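Local structure of SAM-dependent methyltransferase (Thiobacillus denitrificans, 5EPE) at residues 9-14 and 193-198; 18-23 and 240-245; 38-43 and 104-109. The protein binds S-adenosyl-L-homocysteine and probably transfers methyl groups from S-adenosylmethionine. One frame throughout, in Å; residues are numbered along the deposited sequence.

Interaction 1: 9-14 and 193-198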
loop_
_atom_site.group_PDB
_atom_site.type_symbol
_atom_site.label_atom_id
_atom_site.label_comp_id
_atom_site.label_asym_id
_atom_site.label_seq_id
_atom_site.Cartn_x
_atom_site.Cartn_y
_atom_site.Cartn_z
ATOM N N ILE A 9 0.219 27.449 37.020
ATOM C CA ILE A 9 -0.748 28.295 36.320
ATOM C C ILE A 9 -1.729 27.473 35.434
ATOM O O ILE A 9 -2.921 27.674 35.469
ATOM C CB ILE A 9 -0.026 29.312 35.429
ATOM C CG1 ILE A 9 0.642 30.392 36.320
ATOM C CG2 ILE A 9 -0.994 29.972 34.457
ATOM C CD1 ILE A 9 1.657 31.243 35.581
ATOM N N THR A 10 -1.179 26.546 34.658
ATOM C CA THR A 10 -1.918 25.794 33.698
ATOM C C THR A 10 -2.884 24.814 34.367
ATOM O O THR A 10 -3.985 24.577 33.859
ATOM C CB THR A 10 -0.866 25.042 32.843
ATOM O OG1 THR A 10 -0.172 26.060 32.085
ATOM C CG2 THR A 10 -1.481 24.149 31.961
ATOM N N GLU A 11 -2.440 24.211 35.486
ATOM C CA GLU A 11 -3.205 23.155 36.138
ATOM C C GLU A 11 -3.840 23.541 37.467
ATOM O O GLU A 11 -4.311 22.674 38.206
ATOM C CB GLU A 11 -2.332 21.933 36.278
ATOM C CG GLU A 11 -1.962 21.374 34.900
ATOM C CD GLU A 11 -1.420 19.969 34.893
ATOM O OE1 GLU A 11 -0.696 19.641 33.941
ATOM O OE2 GLU A 11 -1.693 19.197 35.806
ATOM N N SER A 12 -3.954 24.835 37.721
ATOM C CA SER A 12 -4.461 25.309 39.035
ATOM C C SER A 12 -5.920 24.863 39.289
ATOM O O SER A 12 -6.359 24.814 40.438
ATOM C CB SER A 12 -4.393 26.838 39.173
ATOM O OG SER A 12 -5.119 27.488 38.122
ATOM N N ALA A 13 -6.673 24.595 38.227
ATOM C CA ALA A 13 -8.060 24.221 38.367
ATOM C C ALA A 13 -8.261 22.735 38.118
ATOM O O ALA A 13 -9.393 22.310 37.951
ATOM C CB ALA A 13 -8.894 25.030 37.384
ATOM N N HIS A 14 -7.203 21.939 38.003
ATOM C CA HIS A 14 -7.361 20.481 37.813
ATOM C C HIS A 14 -7.459 19.779 39.186
ATOM O O HIS A 14 -6.644 20.088 40.050
ATOM C CB HIS A 14 -6.126 19.919 37.151
ATOM C CG HIS A 14 -6.100 20.059 35.667
ATOM N ND1 HIS A 14 -6.258 21.277 35.024
ATOM C CD2 HIS A 14 -5.975 19.122 34.696
ATOM C CE1 HIS A 14 -6.180 21.075 33.713
ATOM N NE2 HIS A 14 -6.062 19.777 33.489
ATOM N N ASP A 193 -9.059 14.394 26.711
ATOM C CA ASP A 193 -9.696 15.709 26.459
ATOM C C ASP A 193 -9.880 16.469 27.744
ATOM O O ASP A 193 -9.614 17.679 27.790
ATOM C CB ASP A 193 -11.067 15.572 25.786
ATOM C CG ASP A 193 -11.005 15.137 24.351
ATOM O OD1 ASP A 193 -9.920 15.074 23.716
ATOM O OD2 ASP A 193 -12.059 14.689 23.809
ATOM N N ARG A 194 -10.346 15.762 28.802
ATOM C CA ARG A 194 -10.527 16.397 30.125
ATOM C C ARG A 194 -9.266 16.995 30.692
ATOM O O ARG A 194 -9.298 18.141 31.193
ATOM C CB ARG A 194 -11.130 15.475 31.211
ATOM C CG ARG A 194 -12.533 14.942 30.950
ATOM C CD ARG A 194 -13.620 15.996 31.057
ATOM N NE ARG A 194 -13.632 16.728 29.784
ATOM C CZ ARG A 194 -13.402 18.037 29.614
ATOM N NH1 ARG A 194 -13.374 18.515 28.361
ATOM N NH2 ARG A 194 -13.135 18.859 30.644
ATOM N N TYR A 195 -8.177 16.244 30.633
ATOM C CA TYR A 195 -6.900 16.707 31.093
ATOM C C TYR A 195 -6.346 17.921 30.271
ATOM O O TYR A 195 -5.925 18.935 30.863
ATOM C CB TYR A 195 -5.894 15.545 31.113
ATOM C CG TYR A 195 -4.510 15.967 31.428
ATOM C CD1 TYR A 195 -4.231 16.574 32.653
ATOM C CD2 TYR A 195 -3.502 15.831 30.498
ATOM C CE1 TYR A 195 -2.986 16.997 32.958
ATOM C CE2 TYR A 195 -2.249 16.267 30.774
ATOM C CZ TYR A 195 -2.010 16.852 32.008
ATOM O OH TYR A 195 -0.780 17.321 32.289
ATOM N N GLU A 196 -6.358 17.825 28.938
ATOM C CA GLU A 196 -5.769 18.825 28.081
ATOM C C GLU A 196 -6.649 20.041 27.903
ATOM O O GLU A 196 -6.185 21.178 28.076
ATOM C CB GLU A 196 -5.377 18.233 26.723
ATOM C CG GLU A 196 -4.253 17.201 26.857
ATOM C CD GLU A 196 -2.882 17.769 27.254
ATOM O OE1 GLU A 196 -2.707 19.008 27.429
ATOM O OE2 GLU A 196 -1.958 16.930 27.391
ATOM N N ALA A 197 -7.918 19.830 27.574
ATOM C CA ALA A 197 -8.803 20.953 27.283
ATOM C C ALA A 197 -9.068 21.870 28.428
ATOM O O ALA A 197 -9.246 23.104 28.245
ATOM C CB ALA A 197 -10.093 20.493 26.644
ATOM N N ALA A 198 -9.085 21.313 29.624
ATOM C CA ALA A 198 -9.279 22.141 30.813
ATOM C C ALA A 198 -8.162 23.126 30.987
ATOM O O ALA A 198 -8.370 24.172 31.597
ATOM C CB ALA A 198 -9.398 21.261 32.081
#

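Interaction 2: 18-23 and 240-245. With SAH (S-adenosyl-L-homocysteine), chain B.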
loop_
_atom_site.group_PDB
_atom_site.type_symbol
_atom_site.label_atom_id
_atom_site.label_comp_id
_atom_site.label_asym_id
_atom_site.label_seq_id
_atom_site.Cartn_x
_atom_site.Cartn_y
_atom_site.Cartn_z
ATOM N N ASN A 18 -3.734 14.313 35.243
ATOM C CA ASN A 18 -3.422 13.237 34.368
ATOM C C ASN A 18 -4.665 13.010 33.522
ATOM O O ASN A 18 -5.743 13.458 33.877
ATOM C CB ASN A 18 -3.109 11.952 35.171
ATOM C CG ASN A 18 -1.625 11.785 35.441
ATOM O OD1 ASN A 18 -0.798 11.871 34.526
ATOM N ND2 ASN A 18 -1.285 11.496 36.670
ATOM N N PRO A 19 -4.529 12.255 32.434
ATOM C CA PRO A 19 -5.711 11.985 31.546
ATOM C C PRO A 19 -6.677 10.910 32.075
ATOM O O PRO A 19 -6.903 9.869 31.466
ATOM C CB PRO A 19 -5.047 11.594 30.230
ATOM C CG PRO A 19 -3.709 11.000 30.628
ATOM C CD PRO A 19 -3.267 11.767 31.835
ATOM N N PHE A 20 -7.255 11.168 33.235
ATOM C CA PHE A 20 -8.200 10.306 33.868
ATOM C C PHE A 20 -9.374 11.189 34.293
ATOM O O PHE A 20 -9.192 12.296 34.705
ATOM C CB PHE A 20 -7.632 9.702 35.150
ATOM C CG PHE A 20 -7.409 8.210 35.113
ATOM C CD1 PHE A 20 -7.126 7.537 33.930
ATOM C CD2 PHE A 20 -7.427 7.509 36.292
ATOM C CE1 PHE A 20 -6.911 6.192 33.928
ATOM C CE2 PHE A 20 -7.249 6.142 36.289
ATOM C CZ PHE A 20 -6.986 5.501 35.091
ATOM N N THR A 21 -10.576 10.712 34.080
ATOM C CA THR A 21 -11.753 11.355 34.611
ATOM C C THR A 21 -12.010 10.951 36.056
ATOM O O THR A 21 -11.427 9.992 36.542
ATOM C CB THR A 21 -12.971 10.935 33.799
ATOM O OG1 THR A 21 -13.108 9.500 33.777
ATOM C CG2 THR A 21 -12.886 11.479 32.393
ATOM N N PRO A 22 -12.940 11.653 36.758
ATOM C CA PRO A 22 -13.410 11.122 38.034
ATOM C C PRO A 22 -13.964 9.702 37.922
ATOM O O PRO A 22 -13.779 8.875 38.838
ATOM C CB PRO A 22 -14.530 12.100 38.437
ATOM C CG PRO A 22 -14.139 13.354 37.814
ATOM C CD PRO A 22 -13.469 13.017 36.509
ATOM N N GLU A 23 -14.625 9.396 36.803
ATOM C CA GLU A 23 -15.236 8.086 36.660
ATOM C C GLU A 23 -14.137 7.022 36.537
ATOM O O GLU A 23 -14.212 5.954 37.123
ATOM C CB GLU A 23 -16.177 8.079 35.457
ATOM C CG GLU A 23 -17.386 9.067 35.532
ATOM C CD GLU A 23 -17.106 10.620 35.399
ATOM O OE1 GLU A 23 -16.034 11.122 35.020
ATOM O OE2 GLU A 23 -18.027 11.416 35.694
ATOM N N TRP A 240 -2.357 6.238 27.786
ATOM C CA TRP A 240 -2.002 6.410 29.200
ATOM C C TRP A 240 -2.859 5.454 30.027
ATOM O O TRP A 240 -4.004 5.083 29.657
ATOM C CB TRP A 240 -2.162 7.873 29.644
ATOM C CG TRP A 240 -1.494 8.202 30.922
ATOM C CD1 TRP A 240 -0.220 8.698 31.099
ATOM C CD2 TRP A 240 -2.077 8.126 32.226
ATOM N NE1 TRP A 240 0.043 8.829 32.430
ATOM C CE2 TRP A 240 -1.099 8.544 33.142
ATOM C CE3 TRP A 240 -3.351 7.747 32.703
ATOM C CZ2 TRP A 240 -1.348 8.601 34.533
ATOM C CZ3 TRP A 240 -3.609 7.763 34.060
ATOM C CH2 TRP A 240 -2.615 8.192 34.968
ATOM N N GLY A 241 -2.273 4.970 31.115
ATOM C CA GLY A 241 -3.058 4.200 32.072
ATOM C C GLY A 241 -2.401 3.964 33.363
ATOM O O GLY A 241 -1.223 4.299 33.560
ATOM N N VAL A 242 -3.207 3.424 34.281
ATOM C CA VAL A 242 -2.697 2.937 35.565
ATOM C C VAL A 242 -2.696 1.410 35.585
ATOM O O VAL A 242 -3.709 0.769 35.342
ATOM C CB VAL A 242 -3.450 3.512 36.765
ATOM C CG1 VAL A 242 -2.803 3.065 38.045
ATOM C CG2 VAL A 242 -3.492 5.015 36.711
ATOM N N PHE A 243 -1.516 0.875 35.867
ATOM C CA PHE A 243 -1.216 -0.533 35.877
ATOM C C PHE A 243 -0.925 -0.982 37.304
ATOM O O PHE A 243 -0.104 -0.378 38.007
ATOM C CB PHE A 243 -0.025 -0.776 34.964
ATOM C CG PHE A 243 -0.255 -0.301 33.563
ATOM C CD1 PHE A 243 0.035 0.992 33.211
ATOM C CD2 PHE A 243 -0.774 -1.166 32.593
ATOM C CE1 PHE A 243 -0.205 1.436 31.909
ATOM C CE2 PHE A 243 -0.928 -0.751 31.276
ATOM C CZ PHE A 243 -0.691 0.566 30.956
ATOM N N ALA A 244 -1.604 -2.045 37.718
ATOM C CA ALA A 244 -1.458 -2.628 39.035
ATOM C C ALA A 244 -0.580 -3.843 38.945
ATOM O O ALA A 244 -0.807 -4.725 38.115
ATOM C CB ALA A 244 -2.850 -3.012 39.603
ATOM N N LEU A 245 0.442 -3.880 39.793
ATOM C CA LEU A 245 1.557 -4.846 39.714
ATOM C C LEU A 245 1.694 -5.608 41.034
ATOM O O LEU A 245 1.583 -5.013 42.125
ATOM C CB LEU A 245 2.871 -4.143 39.437
ATOM C CG LEU A 245 2.859 -3.136 38.272
ATOM C CD1 LEU A 245 4.236 -2.528 38.152
ATOM C CD2 LEU A 245 2.510 -3.836 36.969
HETATM N N SAH B . -0.679 11.685 40.774
HETATM C CA SAH B . -1.260 13.072 40.620
HETATM C CB SAH B . -0.225 14.020 40.046
HETATM C CG SAH B . 0.373 13.679 38.668
HETATM S SD SAH B . 1.256 15.032 37.933
HETATM C C SAH B . -2.514 13.093 39.775
HETATM O O SAH B . -2.736 12.157 38.983
HETATM O OXT SAH B . -3.333 14.034 39.847
HETATM C "C5'" SAH B . 2.969 14.888 38.519
HETATM C "C4'" SAH B . 3.082 15.356 39.972
HETATM O "O4'" SAH B . 4.399 15.080 40.471
HETATM C "C3'" SAH B . 2.835 16.862 40.176
HETATM O "O3'" SAH B . 1.785 17.011 41.150
HETATM C "C2'" SAH B . 4.159 17.423 40.703
HETATM O "O2'" SAH B . 3.981 18.412 41.705
HETATM C "C1'" SAH B . 4.760 16.191 41.323
HETATM N N9 SAH B . 6.218 16.098 41.496
HETATM C C8 SAH B . 7.181 16.399 40.571
HETATM N N7 SAH B . 8.379 16.122 41.035
HETATM C C5 SAH B . 8.164 15.614 42.321
HETATM C C6 SAH B . 9.041 15.154 43.340
HETATM N N6 SAH B . 10.379 15.135 43.148
HETATM N N1 SAH B . 8.523 14.699 44.509
HETATM C C2 SAH B . 7.179 14.731 44.674
HETATM N N3 SAH B . 6.267 15.168 43.783
HETATM C C4 SAH B . 6.830 15.594 42.604
#

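Interaction 3: 38-43 and 104-109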
loop_
_atom_site.group_PDB
_atom_site.type_symbol
_atom_site.label_atom_id
_atom_site.label_comp_id
_atom_site.label_asym_id
_atom_site.label_seq_id
_atom_site.Cartn_x
_atom_site.Cartn_y
_atom_site.Cartn_z
ATOM N N ALA A 38 -7.382 -0.173 54.481
ATOM C CA ALA A 38 -6.205 -0.409 53.680
ATOM C C ALA A 38 -5.331 0.856 53.679
ATOM O O ALA A 38 -5.868 1.956 53.634
ATOM C CB ALA A 38 -6.582 -0.779 52.246
ATOM N N ARG A 39 -4.007 0.676 53.703
ATOM C CA ARG A 39 -3.044 1.772 53.745
ATOM C C ARG A 39 -2.478 1.998 52.327
ATOM O O ARG A 39 -2.027 1.071 51.665
ATOM C CB ARG A 39 -1.894 1.486 54.701
ATOM C CG ARG A 39 -2.303 1.338 56.180
ATOM C CD ARG A 39 -1.312 0.472 57.007
ATOM N NE ARG A 39 -1.094 -0.841 56.347
ATOM C CZ ARG A 39 -0.272 -1.810 56.759
ATOM N NH1 ARG A 39 -0.167 -2.914 56.004
ATOM N NH2 ARG A 39 0.466 -1.693 57.891
ATOM N N VAL A 40 -2.475 3.252 51.916
ATOM C CA VAL A 40 -2.007 3.659 50.598
ATOM C C VAL A 40 -0.929 4.719 50.753
ATOM O O VAL A 40 -1.107 5.651 51.509
ATOM C CB VAL A 40 -3.143 4.283 49.772
ATOM C CG1 VAL A 40 -2.662 4.583 48.347
ATOM C CG2 VAL A 40 -4.324 3.353 49.748
ATOM N N LEU A 41 0.160 4.564 50.027
ATOM C CA LEU A 41 1.196 5.591 49.847
ATOM C C LEU A 41 1.135 6.075 48.410
ATOM O O LEU A 41 1.100 5.244 47.470
ATOM C CB LEU A 41 2.578 5.016 50.099
ATOM C CG LEU A 41 3.776 5.956 49.870
ATOM C CD1 LEU A 41 3.784 7.106 50.877
ATOM C CD2 LEU A 41 5.065 5.172 49.935
ATOM N N ASP A 42 1.111 7.392 48.228
ATOM C CA ASP A 42 1.006 8.000 46.871
ATOM C C ASP A 42 2.161 8.986 46.715
ATOM O O ASP A 42 2.197 10.025 47.378
ATOM C CB ASP A 42 -0.346 8.657 46.677
ATOM C CG ASP A 42 -0.640 9.035 45.209
ATOM O OD1 ASP A 42 0.117 8.629 44.246
ATOM O OD2 ASP A 42 -1.681 9.748 45.011
ATOM N N LEU A 43 3.141 8.641 45.888
ATOM C CA LEU A 43 4.274 9.541 45.614
ATOM C C LEU A 43 4.014 10.391 44.354
ATOM O O LEU A 43 3.872 9.862 43.239
ATOM C CB LEU A 43 5.542 8.743 45.405
ATOM C CG LEU A 43 5.929 7.845 46.579
ATOM C CD1 LEU A 43 7.302 7.246 46.355
ATOM C CD2 LEU A 43 5.921 8.617 47.899
ATOM N N VAL A 104 2.600 -0.550 53.448
ATOM C CA VAL A 104 1.325 -0.214 52.880
ATOM C C VAL A 104 0.811 -1.348 51.994
ATOM O O VAL A 104 1.564 -2.193 51.516
ATOM C CB VAL A 104 1.376 1.147 52.127
ATOM C CG1 VAL A 104 1.793 2.275 53.089
ATOM C CG2 VAL A 104 2.329 1.100 50.944
ATOM N N ASP A 105 -0.501 -1.339 51.794
ATOM C CA ASP A 105 -1.173 -2.327 50.966
ATOM C C ASP A 105 -1.127 -1.947 49.482
ATOM O O ASP A 105 -1.214 -2.811 48.614
ATOM C CB ASP A 105 -2.608 -2.457 51.463
ATOM C CG ASP A 105 -2.638 -2.817 52.961
ATOM O OD1 ASP A 105 -2.020 -3.835 53.298
ATOM O OD2 ASP A 105 -3.082 -2.011 53.794
ATOM N N VAL A 106 -1.053 -0.650 49.222
ATOM C CA VAL A 106 -0.947 -0.103 47.869
ATOM C C VAL A 106 0.096 1.011 47.864
ATOM O O VAL A 106 -0.019 2.002 48.627
ATOM C CB VAL A 106 -2.290 0.484 47.394
ATOM C CG1 VAL A 106 -2.165 1.028 45.968
ATOM C CG2 VAL A 106 -3.426 -0.539 47.446
ATOM N N ALA A 107 1.123 0.863 47.037
ATOM C CA ALA A 107 2.150 1.888 46.895
ATOM C C ALA A 107 2.139 2.374 45.448
ATOM O O ALA A 107 2.275 1.569 44.497
ATOM C CB ALA A 107 3.520 1.348 47.281
ATOM N N ALA A 108 1.895 3.675 45.278
ATOM C CA ALA A 108 1.523 4.233 43.963
ATOM C C ALA A 108 2.431 5.356 43.541
ATOM O O ALA A 108 2.842 6.156 44.340
ATOM C CB ALA A 108 0.107 4.751 43.994
ATOM N N CYS A 109 2.734 5.416 42.252
ATOM C CA CYS A 109 3.276 6.611 41.642
ATOM C C CYS A 109 2.511 6.782 40.292
ATOM O O CYS A 109 2.749 6.052 39.320
ATOM C CB CYS A 109 4.771 6.483 41.407
ATOM S SG CYS A 109 5.514 8.001 40.698
#

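Interaction 1: 9-14 and 193-198
His-14 and Tyr-195 meet twice, through a hydrogen bond and through their rings. His-14 NE2 donates to the backbone O of Tyr-195 at 2.8 Å. The bond is nearly straight, 167° at the hydrogen. The acceptor lies in the imidazole plane, and the donor sits on a lone pair in the carbonyl plane. This bond fixes the turn of the His-14 imidazole. His-14 CE1 rests against Ala-198 CB at 3.6 Å.

The Tyr-195 side chain can be followed outward from the helix. Its CB packs on Pro-19. CG stands anti to the backbone N (chi1 173°) and carries the ring across His-14, at about a right angle. Tyr-195 CD1 meets His-14 CD2 at 3.7 Å. The contact joins helix 5-11 and the type I beta turn from Glu-11 to His-14 to the long helix 189-209. Further out, Tyr-195 CE1 passes Glu-11 OE1 at 3.6 Å. At the tip, Tyr-195 OH donates to Glu-11 OE1 over 2.8 Å. It arrives on the syn side, 35° out of the carboxylate plane. Glu-11 OE2 is hydrogen-bonded to ND1 of His-17, a residue of the S-adenosyl-L-homocysteine site.

Interaction 2: 18-23 and 240-245
The indole of Trp-240 carries Pro-19 and Asn-18 on one face and meets Phe-20 at its edge. Pro-19 CD lies over the five-membered ring of Trp-240, 4.0 Å from its centroid, in a CH-pi contact. Asn-18 CB makes a second CH-pi contact with the six-membered ring, offset toward the rim. The Asn-18 amide is tilted by only 28° from the indole plane, and Asn-18 OD1 comes to 3.3 Å from Trp-240 CZ2. The edge of Trp-240 points at the Phe-20 face in a T-shaped pair, with planes at 79° and Trp-240 CZ3 to Phe-20 CD1 at 3.5 Å. Val-242 CG2 adds an apolar touch at Phe-20 CZ, 3.9 Å away. The indole reaches these partners because its CG is anti to the backbone N (chi1 -164°).

Asn-18 also faces the ligand. Asn-18 ND2 donates to SAH O at 2.8 Å and also to the backbone O of Val-110, so two bonds fix the amide beside the indole. Cutting the indole back to an alanine is likely to leave Pro-19 and the Phe-20 face without their aromatic partner and let the Asn-18 amide shift against the ligand carboxylate.

Pro-19 is the centre of an inverse gamma turn, closed by Phe-20 N to Asn-18 O at 2.8 Å. This turn leads into helix 22-31, which Thr-21 N-caps. Strand 238-247 runs between strands 134-143 and 179-186. Trp-192 of helix 189-209 packs on both Pro-19 and Trp-240.

Interaction 3: 38-43 and 104-109
Leu-41 lies at the tightly packed middle of two parallel strands, 39-43 and 106-109. Leu-41 N donates to Val-106 O at 2.9 Å, and Leu-41 O accepts from Ala-108 N at 2.8 Å. Leu-43 N then bonds to Ala-108 O. The short strand axes come within 4.8 Å and differ by 14° in direction. On one face of the sheet lie Val-40, Val-106, Asp-42 and Ala-108, with Val-40 CG1 at 4.2 Å from Val-106 CB. Leu-51 and Met-50 of helix 49-58 pack on Val-40, Asp-42 and Ala-108. Leu-41 and Ala-107 point to the other face, where Leu-126 of helix 119-127 touches Ala-107. Leu-41 CB also packs on Val-104 CG2.

The start of the pair is the more exposed part, at Ala-38, Arg-39 and Asp-105. Here the chain turns a corner at Asp-105. Arg-39 O takes two donors, Asp-105 N and Val-106 N. The Asp-105 carboxylate reaches back to Arg-39. Asp-105 OD2 accepts from Arg-39 N at 2.8 Å on the anti lone pair, in an almost straight bond of 175°. The guanidinium contact is looser. A bend at chi3 (-53°) brings its edge to the carboxylate, but the salt-bridge bonds Arg-39 NE to Asp-105 OD2 and Arg-39 NH1 to Asp-105 OD1 are both weak, at 3.4 Å. Its stronger partner is Glu-131, in a salt bridge with NH1.

Side by side in a mainly parallel sheet of order 3-2-1-4-5-7-6, these strands are the centre of the Rossmann-like fold of class I methyltransferases. At the C-terminal end of strand 39-43, Asp-42 and Leu-43 come near the S-adenosyl-L-homocysteine site.

Interactions 1 and 2 touch: Tyr-195 packs on Asn-18 and Pro-19, and Arg-194 on Thr-21. Their centres are about 16 Å apart, and their segments alternate along the chain. Both tie the N-terminal region to later parts, interaction 1 to helix 189-209 and interaction 2 to strand 238-247. Interaction 3 is nested inside the loops closed by the other two. Its centre lies about 15 Å from that of interaction 2 and about 25 Å from that of interaction 1, on the opposite side of the chain's centre from interaction 1. Interactions 2 and 3 reach the same sheet. The contacts are consistent with N-terminal segments folded over the pocket at the end of the central strands.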